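Local coordinates for protein scribble homolog (Homo sapiens, PDB 6EEY) that probably organises cell-polarity complexes as a scaffold, its fourth PDZ domain belonging to a family that binds C-terminal peptide tails such as those of receptors, at residues L64-Q68 and Q69-G73. The protein carries 1 engineered substitution. Numbering follows the deposited sequence.
Sequences LEVNQ and QSLLG
Gln69 reaches back over the tight turn that it closes, its amide ending on Asn67. CB lies 3.5 Å from Val66 O, the carbonyl that accepts the bond from Gln69 N. With CG set beside the backbone N (chi1 -65°), the chain is directed over the turn rather than along the strand, and CG comes 3.6 Å from Asn67 O. CD carries the amide onward until NE2 donates a nearly straight hydrogen bond of 3.0 Å to Asn67 O. That oxygen lies in the plane of the Gln69 amide, whereas the nitrogen sits above the carbonyl plane of Asn67. A glutamine is long enough, when extended beyond CG, to span the turn and present an N-H donor.

The turn from Val66 to Gln69 is type I', with positive phi at Asn67 and Gln68, a conformation asparagine tolerates well; Asn67 OD1 accepts from Thr91 N, tying the turn to strand 89-94. This is a beta hairpin with a two-residue loop, part of the PDZ fold. Val66 N returns a bond to Gln69 O, while Leu71 N, just past the short strand 69-70, gives Leu64 O a straighter one (169°). A water also donates to Leu64 O, 2.8 Å away, and bonds Ser70 OG. Serine fits here because the same OG accepts from Leu72 N in an ST turn.

Toward helix 76-83, Leu71 CD2 packs 4.0 Å from Val66 CG2, and both side chains touch Leu82; apolar branched residues suit this buried site. An alanine in place of Leu71 would probably leave Val66 CG2 and part of Leu82 without a packing partner. On the face carrying Glu65 and Ser70, a non-hydrogen-bonded pair, the methylene CG of Glu65 lies 3.9 Å from Ser70 CA.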
loop_
_atom_site.group_PDB
_atom_site.type_symbol
_atom_site.label_atom_id
_atom_site.label_comp_id
_atom_site.label_asym_id
_atom_site.label_seq_id
_atom_site.Cartn_x
_atom_site.Cartn_y
_atom_site.Cartn_z
ATOM N N LEU A 64 -3.790 -3.184 -3.305
ATOM C CA LEU A 64 -4.860 -4.095 -2.927
ATOM C C LEU A 64 -4.508 -4.997 -1.757
ATOM O O LEU A 64 -5.391 -5.325 -0.952
ATOM C CB LEU A 64 -5.257 -4.981 -4.103
ATOM C CG LEU A 64 -5.908 -4.260 -5.281
ATOM C CD1 LEU A 64 -6.059 -5.178 -6.466
ATOM C CD2 LEU A 64 -7.272 -3.709 -4.898
ATOM N N GLU A 65 -3.258 -5.418 -1.650
ATOM C CA GLU A 65 -2.842 -6.336 -0.615
ATOM C C GLU A 65 -1.413 -6.010 -0.237
ATOM O O GLU A 65 -0.628 -5.543 -1.068
ATOM C CB GLU A 65 -2.849 -7.803 -1.056
ATOM C CG GLU A 65 -4.198 -8.300 -1.480
ATOM C CD GLU A 65 -4.238 -9.782 -1.805
ATOM O OE1 GLU A 65 -5.359 -10.296 -1.984
ATOM O OE2 GLU A 65 -3.187 -10.435 -1.874
ATOM N N VAL A 66 -1.083 -6.303 1.006
ATOM C CA VAL A 66 0.287 -6.264 1.501
ATOM C C VAL A 66 0.519 -7.603 2.169
ATOM O O VAL A 66 -0.283 -8.026 3.002
ATOM C CB VAL A 66 0.480 -5.120 2.510
ATOM C CG1 VAL A 66 1.881 -5.129 3.097
ATOM C CG2 VAL A 66 0.229 -3.783 1.851
ATOM N N ASN A 67 1.597 -8.272 1.800
ATOM C CA ASN A 67 1.926 -9.588 2.342
ATOM C C ASN A 67 0.717 -10.522 2.309
ATOM O O ASN A 67 0.396 -11.219 3.282
ATOM C CB ASN A 67 2.552 -9.492 3.732
ATOM C CG ASN A 67 3.977 -8.969 3.681
ATOM O OD1 ASN A 67 4.593 -8.918 2.617
ATOM N ND2 ASN A 67 4.517 -8.605 4.826
ATOM N N GLN A 68 0.044 -10.509 1.158
ATOM C CA GLN A 68 -1.053 -11.404 0.824
ATOM C C GLN A 68 -2.341 -11.086 1.539
ATOM O O GLN A 68 -3.280 -11.870 1.450
ATOM C CB GLN A 68 -0.728 -12.879 1.085
ATOM C CG GLN A 68 0.650 -13.300 0.640
ATOM C CD GLN A 68 0.816 -13.227 -0.847
ATOM O OE1 GLN A 68 -0.107 -13.533 -1.597
ATOM N NE2 GLN A 68 2.002 -12.820 -1.295
ATOM N N GLN A 69 -2.419 -9.967 2.247
ATOM C CA GLN A 69 -3.586 -9.616 3.042
ATOM C C GLN A 69 -4.290 -8.417 2.438
ATOM O O GLN A 69 -3.667 -7.397 2.149
ATOM C CB GLN A 69 -3.160 -9.342 4.473
ATOM C CG GLN A 69 -2.619 -10.606 5.121
ATOM C CD GLN A 69 -1.699 -10.335 6.279
ATOM O OE1 GLN A 69 -2.146 -9.943 7.357
ATOM N NE2 GLN A 69 -0.398 -10.528 6.063
ATOM N N SER A 70 -5.589 -8.561 2.231
ATOM C CA SER A 70 -6.387 -7.500 1.660
ATOM C C SER A 70 -6.388 -6.270 2.559
ATOM O O SER A 70 -6.526 -6.357 3.784
ATOM C CB SER A 70 -7.826 -7.981 1.483
ATOM O OG SER A 70 -8.655 -6.934 1.027
ATOM N N LEU A 71 -6.261 -5.109 1.944
ATOM C CA LEU A 71 -6.410 -3.858 2.662
ATOM C C LEU A 71 -7.845 -3.393 2.758
ATOM O O LEU A 71 -8.110 -2.391 3.425
ATOM C CB LEU A 71 -5.590 -2.760 1.996
ATOM C CG LEU A 71 -4.093 -3.020 1.924
ATOM C CD1 LEU A 71 -3.404 -1.776 1.438
ATOM C CD2 LEU A 71 -3.505 -3.471 3.256
ATOM N N LEU A 72 -8.782 -4.094 2.139
ATOM C CA LEU A 72 -10.149 -3.598 2.091
ATOM C C LEU A 72 -10.722 -3.498 3.499
ATOM O O LEU A 72 -10.692 -4.455 4.270
ATOM C CB LEU A 72 -11.008 -4.512 1.225
ATOM C CG LEU A 72 -12.462 -4.059 1.062
ATOM C CD1 LEU A 72 -12.556 -2.739 0.339
ATOM C CD2 LEU A 72 -13.265 -5.122 0.332
ATOM N N GLY A 73 -11.244 -2.311 3.822
ATOM C CA GLY A 73 -11.826 -2.048 5.112
ATOM C C GLY A 73 -10.848 -1.830 6.242
ATOM O O GLY A 73 -11.284 -1.499 7.355
HETATM O O HOH W 1 -7.964 -6.308 -1.609
#